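Local coordinates for protein 2,5-dihydroxypyridine 5,6-dioxygenase (Pseudomonas putida KT2440, PDB 7CUP) that catalyses the iron-dependent, dioxygenolytic ring cleavage of 2,5-dihydroxypyridine to N-formylmaleamate in aerobic nicotinate degradation, at residues P107-I112 against T117-A122; P126-R131 against H189-F194; I227-E232 against E246-Y251. One frame throughout, in Å; residues are numbered along the deposited sequence.

Contact 1 of 3, residues P107-I112 against T117-A122; sequences PEQEQI and TRILLA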
ATOM      1  N   PRO A 107      10.000  24.870  24.140  1.00 41.32           N
ATOM      2  CA  PRO A 107       9.633  26.281  24.057  1.00 42.17           C
ATOM      3  C   PRO A 107       8.569  26.498  22.961  1.00 39.97           C
ATOM      4  O   PRO A 107       7.655  27.288  23.183  1.00 36.68           O
ATOM      5  CB  PRO A 107      10.948  27.038  23.778  1.00 43.13           C
ATOM      6  CG  PRO A 107      11.996  25.954  23.521  1.00 43.60           C
ATOM      7  CD  PRO A 107      11.453  24.661  24.103  1.00 41.81           C
ATOM      8  N   GLU A 108       8.651  25.769  21.844  1.00 36.33           N
ATOM      9  CA  GLU A 108       7.773  26.013  20.661  1.00 35.17           C
ATOM     10  C   GLU A 108       6.346  25.528  20.952  1.00 30.09           C
ATOM     11  O   GLU A 108       5.391  26.247  20.614  1.00 31.97           O
ATOM     12  CB  GLU A 108       8.339  25.357  19.405  1.00 37.53           C
ATOM     13  CG  GLU A 108       9.676  25.941  18.961  1.00 40.32           C
ATOM     14  CD  GLU A 108      10.882  25.454  19.749  1.00 38.27           C
ATOM     15  OE1 GLU A 108      10.695  24.668  20.691  1.00 44.65           O
ATOM     16  OE2 GLU A 108      11.992  25.838  19.396  1.00 43.09           O
ATOM     17  N   GLN A 109       6.205  24.364  21.569  1.00 28.09           N
ATOM     18  CA  GLN A 109       4.912  23.814  22.033  1.00 29.36           C
ATOM     19  C   GLN A 109       4.299  24.757  23.075  1.00 27.49           C
ATOM     20  O   GLN A 109       3.071  24.946  23.048  1.00 24.54           O
ATOM     21  CB  GLN A 109       5.066  22.398  22.599  1.00 30.14           C
ATOM     22  CG  GLN A 109       3.800  21.926  23.287  1.00 35.49           C
ATOM     23  CD  GLN A 109       3.718  20.453  23.612  1.00 42.19           C
ATOM     24  OE1 GLN A 109       3.553  19.606  22.725  1.00 47.67           O
ATOM     25  NE2 GLN A 109       3.742  20.147  24.905  1.00 44.81           N
ATOM     26  N   GLU A 110       5.116  25.283  23.982  1.00 27.47           N
ATOM     27  CA  GLU A 110       4.695  26.236  25.031  1.00 31.21           C
ATOM     28  C   GLU A 110       4.098  27.479  24.371  1.00 27.11           C
ATOM     29  O   GLU A 110       3.039  27.925  24.808  1.00 28.31           O
ATOM     30  CB  GLU A 110       5.894  26.588  25.912  1.00 40.84           C
ATOM     31  CG  GLU A 110       5.525  27.488  27.061  1.00 50.07           C
ATOM     32  CD  GLU A 110       4.752  26.793  28.168  1.00 67.15           C
ATOM     33  OE1 GLU A 110       4.674  27.386  29.267  1.00 86.04           O
ATOM     34  OE2 GLU A 110       4.250  25.653  27.952  1.00 73.93           O
ATOM     35  N   GLN A 111       4.733  27.976  23.313  1.00 29.41           N
ATOM     36  CA  GLN A 111       4.256  29.146  22.530  1.00 30.25           C
ATOM     37  C   GLN A 111       2.912  28.816  21.861  1.00 29.36           C
ATOM     38  O   GLN A 111       2.007  29.671  21.910  1.00 30.74           O
ATOM     39  CB  GLN A 111       5.336  29.573  21.548  1.00 34.25           C
ATOM     40  CG  GLN A 111       6.439  30.383  22.217  1.00 40.60           C
ATOM     41  CD  GLN A 111       7.661  30.433  21.335  1.00 47.17           C
ATOM     42  OE1 GLN A 111       7.561  30.398  20.111  1.00 58.12           O
ATOM     43  NE2 GLN A 111       8.833  30.492  21.946  1.00 53.40           N
ATOM     44  N   ILE A 112       2.742  27.602  21.319  1.00 27.40           N
ATOM     45  CA  ILE A 112       1.427  27.174  20.750  1.00 24.27           C
ATOM     46  C   ILE A 112       0.355  27.297  21.837  1.00 22.29           C
ATOM     47  O   ILE A 112      -0.663  27.920  21.581  1.00 22.14           O
ATOM     48  CB  ILE A 112       1.465  25.760  20.120  1.00 24.12           C
ATOM     49  CG1 ILE A 112       2.496  25.677  18.994  1.00 23.75           C
ATOM     50  CG2 ILE A 112       0.071  25.372  19.637  1.00 24.98           C
ATOM     51  CD1 ILE A 112       2.756  24.283  18.492  1.00 25.64           C
ATOM     52  N   THR A 117      -4.419  27.867  21.692  1.00 25.04           N
ATOM     53  CA  THR A 117      -4.531  26.523  21.082  1.00 25.14           C
ATOM     54  C   THR A 117      -4.405  25.443  22.161  1.00 22.08           C
ATOM     55  O   THR A 117      -3.577  25.593  23.044  1.00 24.87           O
ATOM     56  CB  THR A 117      -3.503  26.331  19.965  1.00 26.97           C
ATOM     57  OG1 THR A 117      -3.778  27.317  18.968  1.00 27.33           O
ATOM     58  CG2 THR A 117      -3.547  24.931  19.391  1.00 24.25           C
ATOM     59  N   ARG A 118      -5.253  24.420  22.089  1.00 21.98           N
ATOM     60  CA  ARG A 118      -5.253  23.215  22.961  1.00 23.48           C
ATOM     61  C   ARG A 118      -4.565  22.042  22.233  1.00 23.78           C
ATOM     62  O   ARG A 118      -4.666  21.939  21.005  1.00 22.41           O
ATOM     63  CB  ARG A 118      -6.673  22.776  23.319  1.00 23.11           C
ATOM     64  CG  ARG A 118      -7.650  23.919  23.475  1.00 25.29           C
ATOM     65  CD  ARG A 118      -8.966  23.525  24.079  1.00 23.91           C
ATOM     66  NE  ARG A 118      -9.952  22.856  23.230  1.00 22.72           N
ATOM     67  CZ  ARG A 118     -10.664  23.421  22.254  1.00 23.39           C
ATOM     68  NH1 ARG A 118     -10.421  24.667  21.860  1.00 21.96           N
ATOM     69  NH2 ARG A 118     -11.596  22.714  21.641  1.00 23.14           N
ATOM     70  N   ILE A 119      -3.904  21.155  22.974  1.00 22.26           N
ATOM     71  CA  ILE A 119      -3.169  20.021  22.351  1.00 22.17           C
ATOM     72  C   ILE A 119      -3.559  18.737  23.067  1.00 21.66           C
ATOM     73  O   ILE A 119      -3.346  18.662  24.314  1.00 19.37           O
ATOM     74  CB  ILE A 119      -1.652  20.230  22.364  1.00 21.80           C
ATOM     75  CG1 ILE A 119      -1.258  21.567  21.717  1.00 21.73           C
ATOM     76  CG2 ILE A 119      -0.996  19.013  21.717  1.00 22.82           C
ATOM     77  CD1 ILE A 119       0.254  21.866  21.719  1.00 20.62           C
ATOM     78  N   LEU A 120      -4.080  17.770  22.300  1.00 19.24           N
ATOM     79  CA  LEU A 120      -4.356  16.392  22.790  1.00 19.80           C
ATOM     80  C   LEU A 120      -3.329  15.434  22.178  1.00 18.71           C
ATOM     81  O   LEU A 120      -3.310  15.291  20.973  1.00 16.26           O
ATOM     82  CB  LEU A 120      -5.774  15.979  22.401  1.00 21.19           C
ATOM     83  CG  LEU A 120      -6.183  14.596  22.908  1.00 24.00           C
ATOM     84  CD1 LEU A 120      -6.166  14.553  24.426  1.00 27.30           C
ATOM     85  CD2 LEU A 120      -7.543  14.218  22.380  1.00 26.56           C
ATOM     86  N   LEU A 121      -2.491  14.815  23.002  1.00 20.47           N
ATOM     87  CA  LEU A 121      -1.547  13.764  22.555  1.00 19.37           C
ATOM     88  C   LEU A 121      -2.321  12.444  22.488  1.00 19.83           C
ATOM     89  O   LEU A 121      -3.129  12.177  23.405  1.00 19.65           O
ATOM     90  CB  LEU A 121      -0.357  13.691  23.509  1.00 19.63           C
ATOM     91  CG  LEU A 121       0.630  12.578  23.184  1.00 19.32           C
ATOM     92  CD1 LEU A 121       1.323  12.824  21.858  1.00 19.23           C
ATOM     93  CD2 LEU A 121       1.637  12.394  24.307  1.00 19.65           C
ATOM     94  N   ALA A 122      -2.156  11.681  21.396  1.00 19.21           N
ATOM     95  CA  ALA A 122      -2.866  10.399  21.158  1.00 20.65           C
ATOM     96  C   ALA A 122      -1.943   9.498  20.327  1.00 20.50           C
ATOM     97  O   ALA A 122      -1.968   9.630  19.098  1.00 18.74           O
ATOM     98  CB  ALA A 122      -4.200  10.617  20.457  1.00 20.14           C
TER
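I112 meets both T117 and I119 through a single methyl, CG2. With CG1 beside the backbone N (chi1 -59°), CG2 is set beside its own carbonyl carbon, where it meets T117; I112 CG2 and T117 CG2 approach to 3.7 Å, the two side chains crossing at a slant. T117 CB also rests on the last carbonyl of 107-112, 3.6 Å from I112 O. The threonine hydroxyl is engaged outside the pair: OG1 bonds to A94 O and to T115 OG1, which probably fixes the rotation about the CA-CB bond and keeps CG2 on the isoleucine. This is the return of a beta-alpha-beta unit, strand 96-99, helix 107-114 and strand 118-121, where the helix lies on the parallel sheet and a short turn leads back into the strand. One step into that strand, CB of I119 points toward the helix, and its terminal CD1 does the touching. It wedges between two helix side chains, 3.9 Å from Q109 CG and 4.1 Å from I112 CG2. Q109 reaches it with its aliphatic part, CG anti to the backbone N (chi1 170°) and the chain extended. W187 of the neighbouring strand touches both Q109 and I119, while L91 and E92 of helix 85-92 pack on I112.

Contact 2 of 3, residues P126-R131 against H189-F194; sequences PEVLAR and HWPSGF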
ATOM      1  N   PRO A 126      -4.770   1.763  19.655  1.00 20.68           N
ATOM      2  CA  PRO A 126      -6.221   1.903  19.821  1.00 20.43           C
ATOM      3  C   PRO A 126      -6.811   1.093  20.983  1.00 20.09           C
ATOM      4  O   PRO A 126      -7.697   1.590  21.655  1.00 21.47           O
ATOM      5  CB  PRO A 126      -6.782   1.373  18.490  1.00 20.84           C
ATOM      6  CG  PRO A 126      -5.677   1.652  17.482  1.00 22.88           C
ATOM      7  CD  PRO A 126      -4.379   1.526  18.252  1.00 22.43           C
ATOM      8  N   GLU A 127      -6.313  -0.126  21.227  1.00 19.71           N
ATOM      9  CA  GLU A 127      -6.863  -0.985  22.304  1.00 20.34           C
ATOM     10  C   GLU A 127      -6.609  -0.316  23.677  1.00 21.84           C
ATOM     11  O   GLU A 127      -7.443  -0.467  24.601  1.00 21.22           O
ATOM     12  CB  GLU A 127      -6.292  -2.405  22.227  1.00 20.98           C
ATOM     13  CG  GLU A 127      -6.688  -3.162  20.958  1.00 22.77           C
ATOM     14  CD  GLU A 127      -6.188  -2.615  19.622  1.00 24.22           C
ATOM     15  OE1 GLU A 127      -5.087  -1.981  19.614  1.00 21.58           O
ATOM     16  OE2 GLU A 127      -6.912  -2.804  18.579  1.00 20.52           O
ATOM     17  N   VAL A 128      -5.464   0.328  23.844  1.00 20.34           N
ATOM     18  CA  VAL A 128      -5.087   1.022  25.102  1.00 20.68           C
ATOM     19  C   VAL A 128      -5.963   2.269  25.193  1.00 22.30           C
ATOM     20  O   VAL A 128      -6.458   2.566  26.306  1.00 21.86           O
ATOM     21  CB  VAL A 128      -3.590   1.368  25.088  1.00 20.03           C
ATOM     22  CG1 VAL A 128      -3.180   2.273  26.256  1.00 20.27           C
ATOM     23  CG2 VAL A 128      -2.759   0.100  25.059  1.00 19.16           C
ATOM     24  N   LEU A 129      -6.144   2.960  24.065  1.00 20.98           N
ATOM     25  CA  LEU A 129      -7.017   4.149  24.004  1.00 21.77           C
ATOM     26  C   LEU A 129      -8.438   3.761  24.448  1.00 23.29           C
ATOM     27  O   LEU A 129      -9.081   4.599  25.121  1.00 20.63           O
ATOM     28  CB  LEU A 129      -7.025   4.750  22.597  1.00 23.00           C
ATOM     29  CG  LEU A 129      -5.738   5.400  22.086  1.00 21.86           C
ATOM     30  CD1 LEU A 129      -6.008   6.048  20.753  1.00 21.65           C
ATOM     31  CD2 LEU A 129      -5.189   6.422  23.062  1.00 23.92           C
ATOM     32  N   ALA A 130      -8.934   2.567  24.086  1.00 23.53           N
ATOM     33  CA  ALA A 130     -10.310   2.111  24.431  1.00 22.84           C
ATOM     34  C   ALA A 130     -10.386   1.766  25.912  1.00 23.53           C
ATOM     35  O   ALA A 130     -11.374   2.160  26.566  1.00 27.13           O
ATOM     36  CB  ALA A 130     -10.757   0.943  23.590  1.00 25.07           C
ATOM     37  N   ARG A 131      -9.361   1.106  26.444  1.00 21.97           N
ATOM     38  CA  ARG A 131      -9.382   0.618  27.844  1.00 22.99           C
ATOM     39  C   ARG A 131      -9.335   1.810  28.813  1.00 21.72           C
ATOM     40  O   ARG A 131      -9.909   1.679  29.879  1.00 19.93           O
ATOM     41  CB  ARG A 131      -8.217  -0.348  28.085  1.00 23.45           C
ATOM     42  CG  ARG A 131      -8.159  -0.931  29.492  1.00 24.02           C
ATOM     43  CD  ARG A 131      -7.233  -2.132  29.589  1.00 22.44           C
ATOM     44  NE  ARG A 131      -5.910  -1.981  28.969  1.00 20.52           N
ATOM     45  CZ  ARG A 131      -4.867  -1.395  29.531  1.00 21.26           C
ATOM     46  NH1 ARG A 131      -4.985  -0.801  30.710  1.00 22.03           N
ATOM     47  NH2 ARG A 131      -3.718  -1.357  28.889  1.00 20.90           N
ATOM     48  N   HIS A 189      -3.154  14.232  27.519  1.00 22.03           N
ATOM     49  CA  HIS A 189      -2.712  12.987  26.852  1.00 21.48           C
ATOM     50  C   HIS A 189      -3.815  11.969  27.036  1.00 21.75           C
ATOM     51  O   HIS A 189      -4.114  11.654  28.188  1.00 20.95           O
ATOM     52  CB  HIS A 189      -1.422  12.510  27.513  1.00 22.46           C
ATOM     53  CG  HIS A 189      -0.786  11.331  26.859  1.00 22.14           C
ATOM     54  ND1 HIS A 189       0.345  10.741  27.384  1.00 19.70           N
ATOM     55  CD2 HIS A 189      -1.131  10.604  25.776  1.00 19.73           C
ATOM     56  CE1 HIS A 189       0.694   9.737  26.602  1.00 19.55           C
ATOM     57  NE2 HIS A 189      -0.188   9.630  25.629  1.00 20.58           N
ATOM     58  N   TRP A 190      -4.447  11.551  25.950  1.00 18.86           N
ATOM     59  CA  TRP A 190      -5.310  10.361  25.967  1.00 17.72           C
ATOM     60  C   TRP A 190      -4.446   9.132  25.686  1.00 19.24           C
ATOM     61  O   TRP A 190      -3.927   9.036  24.574  1.00 19.04           O
ATOM     62  CB  TRP A 190      -6.384  10.575  24.925  1.00 17.61           C
ATOM     63  CG  TRP A 190      -7.225   9.371  24.674  1.00 17.60           C
ATOM     64  CD1 TRP A 190      -7.427   8.267  25.459  1.00 19.22           C
ATOM     65  CD2 TRP A 190      -7.986   9.180  23.496  1.00 17.47           C
ATOM     66  NE1 TRP A 190      -8.295   7.414  24.833  1.00 19.06           N
ATOM     67  CE2 TRP A 190      -8.643   7.946  23.628  1.00 17.21           C
ATOM     68  CE3 TRP A 190      -8.130   9.934  22.333  1.00 17.44           C
ATOM     69  CZ2 TRP A 190      -9.495   7.463  22.639  1.00 18.95           C
ATOM     70  CZ3 TRP A 190      -8.973   9.454  21.358  1.00 18.45           C
ATOM     71  CH2 TRP A 190      -9.654   8.250  21.523  1.00 19.09           C
ATOM     72  N   PRO A 191      -4.193   8.200  26.646  1.00 19.54           N
ATOM     73  CA  PRO A 191      -4.790   8.158  27.984  1.00 20.23           C
ATOM     74  C   PRO A 191      -3.895   8.639  29.136  1.00 21.54           C
ATOM     75  O   PRO A 191      -2.679   8.692  28.964  1.00 21.31           O
ATOM     76  CB  PRO A 191      -4.926   6.651  28.176  1.00 20.15           C
ATOM     77  CG  PRO A 191      -3.625   6.117  27.600  1.00 19.02           C
ATOM     78  CD  PRO A 191      -3.253   7.083  26.495  1.00 19.67           C
ATOM     79  N   SER A 192      -4.495   8.953  30.292  1.00 22.89           N
ATOM     80  CA  SER A 192      -3.761   9.390  31.505  1.00 22.74           C
ATOM     81  C   SER A 192      -4.686   9.269  32.720  1.00 24.23           C
ATOM     82  O   SER A 192      -5.386   8.243  32.821  1.00 20.68           O
ATOM     83  CB  SER A 192      -3.151  10.769  31.319  1.00 23.38           C
ATOM     84  OG  SER A 192      -4.130  11.767  31.023  1.00 22.13           O
ATOM     85  N   GLY A 193      -4.667  10.249  33.633  1.00 23.77           N
ATOM     86  CA  GLY A 193      -5.343  10.115  34.936  1.00 23.67           C
ATOM     87  C   GLY A 193      -4.355  10.158  36.088  1.00 23.77           C
ATOM     88  O   GLY A 193      -4.359   9.219  36.880  1.00 25.52           O
ATOM     89  N   PHE A 194      -3.544  11.216  36.200  1.00 25.08           N
ATOM     90  CA  PHE A 194      -2.556  11.395  37.299  1.00 26.13           C
ATOM     91  C   PHE A 194      -2.127  12.861  37.393  1.00 27.54           C
ATOM     92  O   PHE A 194      -2.607  13.732  36.622  1.00 23.89           O
ATOM     93  CB  PHE A 194      -1.368  10.446  37.099  1.00 26.98           C
ATOM     94  CG  PHE A 194      -0.559  10.664  35.847  1.00 24.72           C
ATOM     95  CD1 PHE A 194      -1.004  10.186  34.614  1.00 26.78           C
ATOM     96  CD2 PHE A 194       0.682  11.283  35.903  1.00 25.68           C
ATOM     97  CE1 PHE A 194      -0.242  10.377  33.464  1.00 24.69           C
ATOM     98  CE2 PHE A 194       1.457  11.441  34.753  1.00 27.02           C
ATOM     99  CZ  PHE A 194       0.983  11.004  33.534  1.00 24.55           C
TER
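L129 and W190 carry this contact, in which the short helix 126-131 packs on a cis-proline loop leaving strand 187-189, an edge strand of the parallel sheet. The leucine side chain crosses the indole at about a right angle. Its CB lies past the rim of the indole, 3.7 Å from W190 CZ2 and about as far from W190 NE1. CG, anti to the carbonyl carbon and beside the backbone N (chi1 -68°), comes within 4.2 Å of W190 CE2 and starts the path that brings CD2 over the ring. CD2 sits above the pyrrole part, 3.6 Å from the centroid of the five-membered ring and only 7° off its normal, a CH-pi contact over the face. The same methyl fits closely against the loop, 3.3 Å from W190 O and 4.0 Å from P191 CD. At the ring edge, W190 NE1 gives its hydrogen to L129 O (2.9 Å, N-H...O angle 155°); the acceptor lies close to the indole plane, whereas the donor is tilted out of the carbonyl plane. One leucine thus receives the ring twice, at the edge by its carbonyl and on a face by its methyl. A leucine in place of W190 would probably leave L129 O without this donor and CD2 without the aromatic face. F12 and V15 of helix 5-18 and P134 also pack against the indole. P191, after its cis peptide bond, has CB pointing toward the helix, and its CG reaches V128 CG1 at 4.1 Å. G193 and F194 then both face E177 as a G1 beta bulge, G193 with backbone angles that suit glycine. Just before it, S192 OG donates to H189 O at 2.8 Å, lying in that carbonyl's plane.

Contact 3 of 3, residues I227-E232 against E246-Y251; sequences ITLEIE and EYLRDY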
ATOM      1  N   ILE A 227      16.790  -1.691  43.377  1.00 31.26           N
ATOM      2  CA  ILE A 227      17.761  -0.595  43.133  1.00 30.92           C
ATOM      3  C   ILE A 227      17.513   0.423  44.229  1.00 30.50           C
ATOM      4  O   ILE A 227      16.338   0.769  44.417  1.00 31.29           O
ATOM      5  CB  ILE A 227      17.605   0.007  41.731  1.00 29.83           C
ATOM      6  CG1 ILE A 227      17.727  -1.070  40.650  1.00 31.70           C
ATOM      7  CG2 ILE A 227      18.597   1.134  41.523  1.00 27.58           C
ATOM      8  CD1 ILE A 227      17.364  -0.571  39.277  1.00 30.86           C
ATOM      9  N   THR A 228      18.568   0.785  44.964  1.00 32.52           N
ATOM     10  CA  THR A 228      18.548   1.882  45.961  1.00 30.96           C
ATOM     11  C   THR A 228      19.129   3.150  45.324  1.00 28.40           C
ATOM     12  O   THR A 228      20.279   3.100  44.831  1.00 29.77           O
ATOM     13  CB  THR A 228      19.341   1.497  47.216  1.00 35.09           C
ATOM     14  OG1 THR A 228      18.841   0.254  47.694  1.00 35.86           O
ATOM     15  CG2 THR A 228      19.204   2.531  48.312  1.00 36.86           C
ATOM     16  N   LEU A 229      18.356   4.234  45.326  1.00 27.48           N
ATOM     17  CA  LEU A 229      18.803   5.585  44.898  1.00 27.92           C
ATOM     18  C   LEU A 229      18.932   6.480  46.137  1.00 31.31           C
ATOM     19  O   LEU A 229      17.934   6.661  46.873  1.00 32.13           O
ATOM     20  CB  LEU A 229      17.798   6.181  43.909  1.00 26.28           C
ATOM     21  CG  LEU A 229      17.404   5.262  42.759  1.00 24.41           C
ATOM     22  CD1 LEU A 229      16.243   5.851  41.986  1.00 26.83           C
ATOM     23  CD2 LEU A 229      18.589   5.042  41.853  1.00 24.16           C
ATOM     24  N   GLU A 230      20.138   6.986  46.360  1.00 37.09           N
ATOM     25  CA  GLU A 230      20.433   7.994  47.413  1.00 40.48           C
ATOM     26  C   GLU A 230      20.384   9.356  46.723  1.00 36.41           C
ATOM     27  O   GLU A 230      21.077   9.532  45.681  1.00 39.43           O
ATOM     28  CB  GLU A 230      21.765   7.682  48.105  1.00 42.81           C
ATOM     29  CG  GLU A 230      21.695   6.441  48.983  1.00 49.87           C
ATOM     30  CD  GLU A 230      22.985   5.635  49.090  1.00 61.62           C
ATOM     31  OE1 GLU A 230      24.060   6.147  48.684  1.00 60.22           O
ATOM     32  OE2 GLU A 230      22.918   4.478  49.579  1.00 78.65           O
ATOM     33  N   ILE A 231      19.550  10.242  47.260  1.00 36.94           N
ATOM     34  CA  ILE A 231      19.265  11.601  46.714  1.00 37.51           C
ATOM     35  C   ILE A 231      19.733  12.639  47.741  1.00 37.87           C
ATOM     36  O   ILE A 231      19.344  12.525  48.917  1.00 35.38           O
ATOM     37  CB  ILE A 231      17.762  11.725  46.400  1.00 36.04           C
ATOM     38  CG1 ILE A 231      17.361  10.746  45.288  1.00 36.40           C
ATOM     39  CG2 ILE A 231      17.379  13.154  46.051  1.00 35.86           C
ATOM     40  CD1 ILE A 231      16.000  10.137  45.516  1.00 37.35           C
ATOM     41  N   GLU A 232      20.522  13.616  47.302  1.00 39.98           N
ATOM     42  CA  GLU A 232      20.980  14.749  48.146  1.00 44.10           C
ATOM     43  C   GLU A 232      20.796  16.036  47.341  1.00 41.16           C
ATOM     44  O   GLU A 232      21.276  16.104  46.171  1.00 37.05           O
ATOM     45  CB  GLU A 232      22.428  14.539  48.603  1.00 48.17           C
ATOM     46  CG  GLU A 232      22.616  13.356  49.542  1.00 51.72           C
ATOM     47  CD  GLU A 232      24.048  12.844  49.585  1.00 59.59           C
ATOM     48  OE1 GLU A 232      24.969  13.682  49.555  1.00 64.77           O
ATOM     49  OE2 GLU A 232      24.240  11.612  49.606  1.00 67.15           O
ATOM     50  N   GLU A 246      23.637  -1.763  37.796  1.00 25.63           N
ATOM     51  CA  GLU A 246      24.776  -1.564  36.869  1.00 28.76           C
ATOM     52  C   GLU A 246      24.252  -1.089  35.501  1.00 27.06           C
ATOM     53  O   GLU A 246      24.884  -0.226  34.875  1.00 24.83           O
ATOM     54  CB  GLU A 246      25.526  -2.875  36.685  1.00 30.69           C
ATOM     55  CG  GLU A 246      26.761  -2.735  35.827  1.00 34.65           C
ATOM     56  CD  GLU A 246      27.416  -4.079  35.623  1.00 39.18           C
ATOM     57  OE1 GLU A 246      28.381  -4.152  34.874  1.00 45.82           O
ATOM     58  OE2 GLU A 246      26.944  -5.058  36.222  1.00 48.39           O
ATOM     59  N   TYR A 247      23.150  -1.669  35.034  1.00 24.51           N
ATOM     60  CA  TYR A 247      22.534  -1.309  33.731  1.00 26.21           C
ATOM     61  C   TYR A 247      22.067   0.144  33.803  1.00 23.91           C
ATOM     62  O   TYR A 247      22.360   0.898  32.866  1.00 26.32           O
ATOM     63  CB  TYR A 247      21.402  -2.270  33.360  1.00 24.62           C
ATOM     64  CG  TYR A 247      20.736  -1.984  32.035  1.00 24.48           C
ATOM     65  CD1 TYR A 247      19.772  -1.001  31.917  1.00 26.94           C
ATOM     66  CD2 TYR A 247      21.041  -2.710  30.902  1.00 24.61           C
ATOM     67  CE1 TYR A 247      19.138  -0.732  30.712  1.00 25.79           C
ATOM     68  CE2 TYR A 247      20.391  -2.476  29.698  1.00 25.85           C
ATOM     69  CZ  TYR A 247      19.443  -1.475  29.598  1.00 24.83           C
ATOM     70  OH  TYR A 247      18.826  -1.179  28.420  1.00 22.66           O
ATOM     71  N   LEU A 248      21.376   0.525  34.880  1.00 24.87           N
ATOM     72  CA  LEU A 248      20.897   1.921  35.068  1.00 25.40           C
ATOM     73  C   LEU A 248      22.113   2.843  35.098  1.00 26.39           C
ATOM     74  O   LEU A 248      22.087   3.868  34.391  1.00 26.57           O
ATOM     75  CB  LEU A 248      20.073   2.042  36.347  1.00 24.84           C
ATOM     76  CG  LEU A 248      19.486   3.426  36.612  1.00 27.12           C
ATOM     77  CD1 LEU A 248      18.737   3.978  35.390  1.00 27.44           C
ATOM     78  CD2 LEU A 248      18.600   3.419  37.849  1.00 26.20           C
ATOM     79  N   ARG A 249      23.155   2.504  35.860  1.00 25.47           N
ATOM     80  CA  ARG A 249      24.330   3.409  35.987  1.00 25.64           C
ATOM     81  C   ARG A 249      24.983   3.586  34.612  1.00 26.06           C
ATOM     82  O   ARG A 249      25.359   4.702  34.270  1.00 27.21           O
ATOM     83  CB  ARG A 249      25.380   2.894  36.978  1.00 27.32           C
ATOM     84  CG  ARG A 249      25.081   3.117  38.450  1.00 27.57           C
ATOM     85  CD  ARG A 249      26.312   2.734  39.292  1.00 28.92           C
ATOM     86  NE  ARG A 249      26.758   1.343  39.109  1.00 27.09           N
ATOM     87  CZ  ARG A 249      26.314   0.297  39.798  1.00 27.00           C
ATOM     88  NH1 ARG A 249      25.391   0.430  40.736  1.00 26.35           N
ATOM     89  NH2 ARG A 249      26.805  -0.901  39.550  1.00 32.21           N
ATOM     90  N   ASP A 250      25.134   2.512  33.853  1.00 26.78           N
ATOM     91  CA  ASP A 250      25.787   2.556  32.526  1.00 27.72           C
ATOM     92  C   ASP A 250      24.933   3.388  31.561  1.00 27.27           C
ATOM     93  O   ASP A 250      25.500   4.103  30.700  1.00 26.20           O
ATOM     94  CB  ASP A 250      26.020   1.135  32.025  1.00 30.49           C
ATOM     95  CG  ASP A 250      26.994   1.004  30.876  1.00 34.91           C
ATOM     96  OD1 ASP A 250      28.171   0.718  31.128  1.00 42.16           O
ATOM     97  OD2 ASP A 250      26.563   1.171  29.741  1.00 43.04           O
ATOM     98  N   TYR A 251      23.611   3.277  31.648  1.00 25.54           N
ATOM     99  CA  TYR A 251      22.707   4.014  30.737  1.00 23.93           C
ATOM    100  C   TYR A 251      22.868   5.504  30.998  1.00 23.56           C
ATOM    101  O   TYR A 251      23.102   6.276  30.069  1.00 26.11           O
ATOM    102  CB  TYR A 251      21.257   3.594  30.944  1.00 24.18           C
ATOM    103  CG  TYR A 251      20.294   4.313  30.035  1.00 24.85           C
ATOM    104  CD1 TYR A 251      20.195   3.968  28.693  1.00 27.36           C
ATOM    105  CD2 TYR A 251      19.501   5.349  30.502  1.00 24.82           C
ATOM    106  CE1 TYR A 251      19.294   4.613  27.857  1.00 26.41           C
ATOM    107  CE2 TYR A 251      18.591   6.000  29.683  1.00 24.29           C
ATOM    108  CZ  TYR A 251      18.490   5.627  28.355  1.00 26.68           C
ATOM    109  OH  TYR A 251      17.637   6.281  27.519  1.00 25.21           O
TER
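The direct packing of I227 and L229 on L248 is wholly apolar and converges on one methyl. L248 CD2 stands 4.3 Å from I227 CG2 and also 4.3 Å from L229 CD2, van der Waals touches rather than a tight interlock. The leucine leaves the helix with CG anti to the backbone N (chi1 -178°), holding its branched end out toward the strand. CB of I227 points toward the helix, while L229 starts off to one side and leans across with its CD2 branch. The backbones stay well apart, 9.0 Å between the CA atoms of I227 and L248. Strand 227-232 is the middle one of a three-stranded antiparallel sheet between 207-210 and 235-240, and the chain passes through the hairpin with 235-240 into helix 243-253. I239 of that hairpin packs on I227 and L229, and L319 and F219 pack on L248. The strand 319-323 that L319 belongs to also carries D320, which with H265, S302 and H318 binds the iron; the side chains of D320 and H318 are each about 11 Å from that of L248. Polar bonds are made outside the pair. R249 NH1 bonds to I239 O, fastening the helix to the hairpin. E246 OE1 forms a salt bridge with R324 of the third subunit. Aromatic contacts line the helix: Y247 and Y251 each meet F219 edge-to-face, and Y247 also meets Y222 of the third subunit in the same way.

How the contacts relate
From the N terminus, contact 1 comes first and closes a four-residue connection, the end of helix 107-114 and a two-residue turn, folding that helix back on strand 118-121. A short connection leads from the strand to helix 126-131, where contact 2 opens; after 57 intervening residues it closes on the loop after strand 187-189. These two touch: L121 O and W190 N lie 2.9 Å apart, a probable hydrogen bond that continues the pairing of the two sheet strands. Contact 3 follows, closing a 13-residue loop through the hairpin to helix 243-253. The three stand in series, without nesting or crossing. Contact 3 lies on the opposite side of the chain's centre from the other two, its nearest atoms about 17 Å from those of each.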